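Local coordinates for transglutaminase elicitor (Phytophthora sojae, PDB 3TW5), which catalyses, as a transglutaminase, the cross-linking of protein glutamine side chains to amines, and is probably recognised by host plants as a pathogen-associated molecular pattern, at residues Ala13-Lys18 / Leu333-Ala338; Ser162-Gly167 / Val348-Ala353. The protein carries 1 engineered substitution. All blocks are in the same frame, centred on the assembly; numbering follows the deposited sequence.

Contact 1 (Ala13-Lys18 / Leu333-Ala338); sequences AYFGTK and LWLPKA
Tyr-14 and Phe-15, the last two residues of helix 5-15, both bring their rings up against segment 333-338 and meet different parts of it. The Tyr-14 ring lies alongside the start of the Lys-337 side chain, the two running past each other in opposite directions; the nearest carbons are Tyr-14 CE2 and Lys-337 CG, 3.8 Å apart. With CG anti to its backbone N (chi1 174°), the tyrosine spans the gap to the other segment and carries its hydroxyl past that methylene to the main chain. There Tyr-14 OH donates a hydrogen bond of 3.1 Å to Lys-337 O. The donor approaches well off the line of the carbonyl, at a C=O...O angle of 114°, and 19° out of its plane. Tyrosine suits the place because its ring can lie against aliphatic carbons while its end pairs with a backbone oxygen. Lysine suits its own place in turn, since its extended chain offers methylenes to the ring and carries the charged amine farther along.

Strand 333-336 belongs to a large antiparallel sheet, where it runs between strands 172-175 and 221-223, so the helix end is packed against one side of that sheet. Val-173 of the adjoining strand also touches Tyr-14, Leu-335 and Lys-337, adding to the apolar surroundings.

Phe-15 and Leu-335 come from opposite directions, and the CD2 methyl of Leu-335 meets the ring obliquely, 3.7 Å from Phe-15 CZ. The same methyl lies 4.4 Å from Tyr-14 CE1, so this buried leucine fits where the two aromatic residues converge. The rings also pack on each other, Tyr-14 CD1 standing 3.8 Å above the centre of one Phe-15 face.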
ATOM      1  N   ALA A  13     -11.746   1.235 -18.415  1.00 44.02           N
ATOM      2  CA  ALA A  13     -11.921   2.673 -18.617  1.00 43.81           C
ATOM      3  C   ALA A  13     -10.621   3.434 -18.364  1.00 43.68           C
ATOM      4  O   ALA A  13     -10.225   4.270 -19.175  1.00 43.61           O
ATOM      5  CB  ALA A  13     -13.029   3.204 -17.725  1.00 43.73           C
ATOM      6  N   TYR A  14      -9.961   3.132 -17.246  1.00 43.64           N
ATOM      7  CA  TYR A  14      -8.709   3.792 -16.879  1.00 43.62           C
ATOM      8  C   TYR A  14      -7.567   3.485 -17.846  1.00 43.59           C
ATOM      9  O   TYR A  14      -6.805   4.379 -18.211  1.00 43.73           O
ATOM     10  CB  TYR A  14      -8.297   3.451 -15.439  1.00 43.63           C
ATOM     11  CG  TYR A  14      -6.934   4.000 -15.051  1.00 43.79           C
ATOM     12  CD1 TYR A  14      -5.867   3.145 -14.771  1.00 43.82           C
ATOM     13  CD2 TYR A  14      -6.708   5.375 -14.985  1.00 43.86           C
ATOM     14  CE1 TYR A  14      -4.615   3.647 -14.425  1.00 43.91           C
ATOM     15  CE2 TYR A  14      -5.462   5.884 -14.645  1.00 44.03           C
ATOM     16  CZ  TYR A  14      -4.421   5.018 -14.366  1.00 44.05           C
ATOM     17  OH  TYR A  14      -3.190   5.530 -14.031  1.00 44.24           O
ATOM     18  N   PHE A  15      -7.447   2.225 -18.255  1.00 43.54           N
ATOM     19  CA  PHE A  15      -6.355   1.813 -19.136  1.00 43.45           C
ATOM     20  C   PHE A  15      -6.657   2.027 -20.619  1.00 43.62           C
ATOM     21  O   PHE A  15      -5.748   2.018 -21.451  1.00 43.67           O
ATOM     22  CB  PHE A  15      -5.959   0.358 -18.868  1.00 43.25           C
ATOM     23  CG  PHE A  15      -5.185   0.164 -17.595  1.00 42.84           C
ATOM     24  CD1 PHE A  15      -3.854   0.556 -17.510  1.00 42.59           C
ATOM     25  CD2 PHE A  15      -5.784  -0.418 -16.485  1.00 42.63           C
ATOM     26  CE1 PHE A  15      -3.132   0.377 -16.334  1.00 42.51           C
ATOM     27  CE2 PHE A  15      -5.069  -0.602 -15.305  1.00 42.48           C
ATOM     28  CZ  PHE A  15      -3.741  -0.203 -15.231  1.00 42.47           C
ATOM     29  N   GLY A  16      -7.935   2.219 -20.941  1.00 43.71           N
ATOM     30  CA  GLY A  16      -8.362   2.454 -22.318  1.00 43.88           C
ATOM     31  C   GLY A  16      -8.173   1.240 -23.206  1.00 43.97           C
ATOM     32  O   GLY A  16      -8.015   1.367 -24.422  1.00 44.19           O
ATOM     33  N   THR A  17      -8.183   0.062 -22.586  1.00 44.01           N
ATOM     34  CA  THR A  17      -8.036  -1.209 -23.295  1.00 43.90           C
ATOM     35  C   THR A  17      -8.768  -2.328 -22.550  1.00 43.79           C
ATOM     36  O   THR A  17      -8.906  -2.280 -21.324  1.00 43.80           O
ATOM     37  CB  THR A  17      -6.540  -1.578 -23.520  1.00 43.92           C
ATOM     38  OG1 THR A  17      -6.448  -2.783 -24.288  1.00 44.11           O
ATOM     39  CG2 THR A  17      -5.798  -1.759 -22.196  1.00 43.81           C
ATOM     40  N   LYS A  18      -9.243  -3.321 -23.299  1.00 43.64           N
ATOM     41  CA  LYS A  18      -9.935  -4.472 -22.720  1.00 43.50           C
ATOM     42  C   LYS A  18      -8.970  -5.331 -21.900  1.00 43.42           C
ATOM     43  O   LYS A  18      -7.776  -5.398 -22.205  1.00 43.36           O
ATOM     44  CB  LYS A  18     -10.607  -5.306 -23.817  1.00 43.32           C
ATOM     45  N   LEU A 333      -8.135  -3.801  -4.151  1.00 47.79           N
ATOM     46  CA  LEU A 333      -7.024  -3.368  -4.996  1.00 46.86           C
ATOM     47  C   LEU A 333      -7.335  -1.974  -5.527  1.00 46.24           C
ATOM     48  O   LEU A 333      -8.441  -1.724  -6.009  1.00 46.11           O
ATOM     49  CB  LEU A 333      -6.853  -4.319  -6.187  1.00 47.02           C
ATOM     50  CG  LEU A 333      -6.036  -5.615  -6.139  1.00 47.08           C
ATOM     51  CD1 LEU A 333      -6.459  -6.565  -5.030  1.00 47.09           C
ATOM     52  CD2 LEU A 333      -6.124  -6.317  -7.488  1.00 47.06           C
ATOM     53  N   TRP A 334      -6.369  -1.065  -5.442  1.00 45.30           N
ATOM     54  CA  TRP A 334      -6.552   0.265  -6.017  1.00 44.50           C
ATOM     55  C   TRP A 334      -5.292   0.856  -6.634  1.00 44.43           C
ATOM     56  O   TRP A 334      -4.182   0.557  -6.203  1.00 44.40           O
ATOM     57  CB  TRP A 334      -7.174   1.235  -5.006  1.00 44.07           C
ATOM     58  CG  TRP A 334      -6.378   1.467  -3.757  1.00 43.17           C
ATOM     59  CD1 TRP A 334      -6.361   0.686  -2.639  1.00 42.85           C
ATOM     60  CD2 TRP A 334      -5.512   2.577  -3.484  1.00 42.61           C
ATOM     61  NE1 TRP A 334      -5.529   1.230  -1.692  1.00 42.43           N
ATOM     62  CE2 TRP A 334      -4.997   2.392  -2.181  1.00 42.37           C
ATOM     63  CE3 TRP A 334      -5.118   3.706  -4.214  1.00 42.37           C
ATOM     64  CZ2 TRP A 334      -4.104   3.294  -1.593  1.00 42.19           C
ATOM     65  CZ3 TRP A 334      -4.232   4.605  -3.626  1.00 42.25           C
ATOM     66  CH2 TRP A 334      -3.733   4.390  -2.328  1.00 42.16           C
ATOM     67  N   LEU A 335      -5.487   1.686  -7.655  1.00 44.30           N
ATOM     68  CA  LEU A 335      -4.390   2.378  -8.330  1.00 44.16           C
ATOM     69  C   LEU A 335      -4.559   3.887  -8.211  1.00 44.03           C
ATOM     70  O   LEU A 335      -5.669   4.400  -8.374  1.00 43.95           O
ATOM     71  CB  LEU A 335      -4.336   2.011  -9.817  1.00 44.19           C
ATOM     72  CG  LEU A 335      -4.357   0.553 -10.273  1.00 44.34           C
ATOM     73  CD1 LEU A 335      -5.786   0.064 -10.448  1.00 44.49           C
ATOM     74  CD2 LEU A 335      -3.598   0.418 -11.579  1.00 44.51           C
ATOM     75  N   PRO A 336      -3.463   4.608  -7.921  1.00 43.82           N
ATOM     76  CA  PRO A 336      -3.509   6.062  -8.024  1.00 43.77           C
ATOM     77  C   PRO A 336      -3.425   6.495  -9.490  1.00 43.71           C
ATOM     78  O   PRO A 336      -2.498   6.097 -10.200  1.00 43.77           O
ATOM     79  CB  PRO A 336      -2.272   6.509  -7.241  1.00 43.76           C
ATOM     80  CG  PRO A 336      -1.333   5.364  -7.327  1.00 43.70           C
ATOM     81  CD  PRO A 336      -2.177   4.127  -7.384  1.00 43.80           C
ATOM     82  N   LYS A 337      -4.400   7.286  -9.939  1.00 43.56           N
ATOM     83  CA  LYS A 337      -4.478   7.722 -11.334  1.00 43.46           C
ATOM     84  C   LYS A 337      -3.281   8.573 -11.747  1.00 43.24           C
ATOM     85  O   LYS A 337      -2.718   8.378 -12.828  1.00 43.31           O
ATOM     86  CB  LYS A 337      -5.767   8.503 -11.592  1.00 43.70           C
ATOM     87  CG  LYS A 337      -7.022   7.658 -11.728  1.00 44.27           C
ATOM     88  CD  LYS A 337      -8.157   8.499 -12.298  1.00 45.07           C
ATOM     89  CE  LYS A 337      -9.462   7.724 -12.366  1.00 45.53           C
ATOM     90  NZ  LYS A 337     -10.539   8.514 -13.034  1.00 46.00           N
ATOM     91  N   ALA A 338      -2.907   9.514 -10.882  1.00 42.91           N
ATOM     92  CA  ALA A 338      -1.806  10.437 -11.144  1.00 42.57           C
ATOM     93  C   ALA A 338      -1.297  11.056  -9.846  1.00 42.42           C
ATOM     94  O   ALA A 338      -1.925  10.913  -8.794  1.00 42.40           O
ATOM     95  CB  ALA A 338      -2.248  11.532 -12.115  1.00 42.59           C
TER

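Contact 2 (Ser162-Gly167 / Val348-Ala353); sequences SLVYDG and VGLSYA
This is a buried, mainly apolar contact with no hydrogen bond between the two segments, in which the last turns of helix 154-167 rest on the loop leading into helix 352-364 and on that helix's first turn. Ser-351 is the N-cap of the second helix, its OG accepting a weak bond from Ala-353 N. Leu-163 and Val-164, neighbours on the first helix, make most of the contact, and both touch Leu-350. Leu-163 crosses Leu-350 at about a right angle, with Leu-163 CB 3.8 Å from Leu-350 CD2, and its own CD2 reaches Val-348 CG2 at 4.0 Å. Branched aliphatic residues suit this place because their methyls pack together and bring no polar group into the buried interface. Val-164 splits its two methyls: CG2 goes to Leu-350 CG, whereas CG1, anti to the backbone N (chi1 165°), turns to Tyr-352. Phe-75 of helix 72-82 also packs on Leu-350. The tyrosines Tyr-165 and Tyr-352 combine apolar rings with polar ends, and their hydroxyls bond to OE1 and OE2, respectively, of a single carboxylate, that of Glu-138. Nearer its CB end, the Tyr-352 ring is met obliquely by Val-164, whose CG1 lies 3.6 Å from Tyr-352 CD1.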
ATOM      1  N   SER A 162       5.110  11.594   1.744  1.00 35.47           N
ATOM      2  CA  SER A 162       4.059  10.709   2.238  1.00 35.33           C
ATOM      3  C   SER A 162       2.898  11.500   2.836  1.00 35.27           C
ATOM      4  O   SER A 162       1.738  11.225   2.531  1.00 35.20           O
ATOM      5  CB  SER A 162       4.612   9.709   3.256  1.00 35.24           C
ATOM      6  OG  SER A 162       5.451   8.762   2.625  1.00 35.09           O
ATOM      7  N   LEU A 163       3.220  12.488   3.672  1.00 35.19           N
ATOM      8  CA  LEU A 163       2.205  13.324   4.310  1.00 35.14           C
ATOM      9  C   LEU A 163       1.499  14.234   3.302  1.00 35.35           C
ATOM     10  O   LEU A 163       0.318  14.553   3.472  1.00 35.46           O
ATOM     11  CB  LEU A 163       2.812  14.149   5.445  1.00 34.92           C
ATOM     12  CG  LEU A 163       1.828  14.717   6.471  1.00 34.74           C
ATOM     13  CD1 LEU A 163       1.275  13.624   7.369  1.00 34.48           C
ATOM     14  CD2 LEU A 163       2.475  15.803   7.303  1.00 34.49           C
ATOM     15  N   VAL A 164       2.225  14.649   2.263  1.00 35.43           N
ATOM     16  CA  VAL A 164       1.632  15.408   1.165  1.00 35.54           C
ATOM     17  C   VAL A 164       0.490  14.598   0.564  1.00 35.73           C
ATOM     18  O   VAL A 164      -0.631  15.092   0.453  1.00 35.94           O
ATOM     19  CB  VAL A 164       2.669  15.773   0.071  1.00 35.51           C
ATOM     20  CG1 VAL A 164       1.978  16.237  -1.211  1.00 35.29           C
ATOM     21  CG2 VAL A 164       3.614  16.846   0.571  1.00 35.41           C
ATOM     22  N   TYR A 165       0.776  13.347   0.214  1.00 35.99           N
ATOM     23  CA  TYR A 165      -0.211  12.448  -0.383  1.00 36.20           C
ATOM     24  C   TYR A 165      -1.424  12.214   0.511  1.00 36.77           C
ATOM     25  O   TYR A 165      -2.522  11.967   0.015  1.00 37.00           O
ATOM     26  CB  TYR A 165       0.438  11.116  -0.750  1.00 35.74           C
ATOM     27  CG  TYR A 165       1.041  11.083  -2.135  1.00 34.95           C
ATOM     28  CD1 TYR A 165       0.520  10.243  -3.115  1.00 34.62           C
ATOM     29  CD2 TYR A 165       2.127  11.887  -2.465  1.00 34.38           C
ATOM     30  CE1 TYR A 165       1.069  10.202  -4.388  1.00 34.20           C
ATOM     31  CE2 TYR A 165       2.682  11.854  -3.734  1.00 34.21           C
ATOM     32  CZ  TYR A 165       2.149  11.007  -4.688  1.00 34.09           C
ATOM     33  OH  TYR A 165       2.690  10.969  -5.949  1.00 34.12           O
ATOM     34  N   ASP A 166      -1.224  12.292   1.824  1.00 37.52           N
ATOM     35  CA  ASP A 166      -2.334  12.203   2.764  1.00 38.28           C
ATOM     36  C   ASP A 166      -3.202  13.455   2.695  1.00 38.86           C
ATOM     37  O   ASP A 166      -4.429  13.363   2.709  1.00 39.14           O
ATOM     38  CB  ASP A 166      -1.833  11.997   4.192  1.00 38.15           C
ATOM     39  CG  ASP A 166      -2.953  12.054   5.215  1.00 38.17           C
ATOM     40  OD1 ASP A 166      -3.709  11.070   5.337  1.00 38.20           O
ATOM     41  OD2 ASP A 166      -3.077  13.090   5.899  1.00 38.35           O
ATOM     42  N   GLY A 167      -2.558  14.616   2.618  1.00 39.53           N
ATOM     43  CA  GLY A 167      -3.258  15.894   2.641  1.00 40.49           C
ATOM     44  C   GLY A 167      -3.912  16.274   1.329  1.00 41.14           C
ATOM     45  O   GLY A 167      -4.909  16.995   1.309  1.00 41.28           O
ATOM     46  N   VAL A 348      -1.832  21.151   6.520  1.00 39.87           N
ATOM     47  CA  VAL A 348      -0.770  21.242   7.530  1.00 39.96           C
ATOM     48  C   VAL A 348       0.277  22.286   7.134  1.00 39.95           C
ATOM     49  O   VAL A 348       1.144  22.640   7.932  1.00 40.11           O
ATOM     50  CB  VAL A 348      -0.083  19.869   7.825  1.00 39.92           C
ATOM     51  CG1 VAL A 348      -1.114  18.772   8.051  1.00 39.82           C
ATOM     52  CG2 VAL A 348       0.879  19.478   6.715  1.00 40.00           C
ATOM     53  N   GLY A 349       0.186  22.771   5.899  1.00 39.94           N
ATOM     54  CA  GLY A 349       1.104  23.787   5.396  1.00 40.05           C
ATOM     55  C   GLY A 349       2.233  23.207   4.573  1.00 40.09           C
ATOM     56  O   GLY A 349       3.243  23.870   4.332  1.00 40.17           O
ATOM     57  N   LEU A 350       2.054  21.965   4.139  1.00 40.17           N
ATOM     58  CA  LEU A 350       3.062  21.265   3.367  1.00 40.35           C
ATOM     59  C   LEU A 350       2.806  21.505   1.883  1.00 40.51           C
ATOM     60  O   LEU A 350       1.798  21.051   1.339  1.00 40.56           O
ATOM     61  CB  LEU A 350       3.014  19.773   3.707  1.00 40.32           C
ATOM     62  CG  LEU A 350       4.256  18.881   3.656  1.00 40.23           C
ATOM     63  CD1 LEU A 350       5.449  19.491   4.364  1.00 40.22           C
ATOM     64  CD2 LEU A 350       3.915  17.545   4.276  1.00 40.12           C
ATOM     65  N   SER A 351       3.710  22.243   1.241  1.00 40.72           N
ATOM     66  CA  SER A 351       3.604  22.538  -0.185  1.00 41.06           C
ATOM     67  C   SER A 351       4.242  21.436  -1.022  1.00 41.36           C
ATOM     68  O   SER A 351       5.419  21.112  -0.840  1.00 41.51           O
ATOM     69  CB  SER A 351       4.266  23.879  -0.512  1.00 41.01           C
ATOM     70  OG  SER A 351       4.424  24.037  -1.916  1.00 40.92           O
ATOM     71  N   TYR A 352       3.464  20.875  -1.946  1.00 41.64           N
ATOM     72  CA  TYR A 352       3.953  19.837  -2.852  1.00 41.93           C
ATOM     73  C   TYR A 352       4.968  20.405  -3.840  1.00 42.17           C
ATOM     74  O   TYR A 352       5.823  19.677  -4.341  1.00 42.31           O
ATOM     75  CB  TYR A 352       2.786  19.164  -3.586  1.00 41.94           C
ATOM     76  CG  TYR A 352       3.174  18.029  -4.517  1.00 42.14           C
ATOM     77  CD1 TYR A 352       4.043  17.017  -4.101  1.00 42.32           C
ATOM     78  CD2 TYR A 352       2.653  17.956  -5.809  1.00 42.25           C
ATOM     79  CE1 TYR A 352       4.396  15.972  -4.954  1.00 42.44           C
ATOM     80  CE2 TYR A 352       2.997  16.910  -6.670  1.00 42.40           C
ATOM     81  CZ  TYR A 352       3.868  15.925  -6.235  1.00 42.45           C
ATOM     82  OH  TYR A 352       4.214  14.894  -7.075  1.00 42.48           O
ATOM     83  N   ALA A 353       4.871  21.707  -4.105  1.00 42.50           N
ATOM     84  CA  ALA A 353       5.832  22.401  -4.957  1.00 42.71           C
ATOM     85  C   ALA A 353       7.222  22.371  -4.323  1.00 42.86           C
ATOM     86  O   ALA A 353       8.213  22.098  -5.001  1.00 42.87           O
ATOM     87  CB  ALA A 353       5.382  23.832  -5.206  1.00 42.64           C
TER

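Helix 5-15 comes first in the chain; its end meets strand 333-336 and the residue after it, more than 300 residues on, and there contact 1 closes a long loop. Within that span, helix 154-167 supplies the first segment of contact 2; its partner, 348-353, follows the strand closely, so contact 2 closes a second loop over some 180 residues. The segments alternate along the chain, and the two loops therefore cross. Contact 1 ties the N-terminal helix to the large antiparallel sheet, while contact 2 joins the end of helix 154-167 to the lead-in and start of helix 352-364. Their centres are 24 Å apart, and the two contacts do not touch.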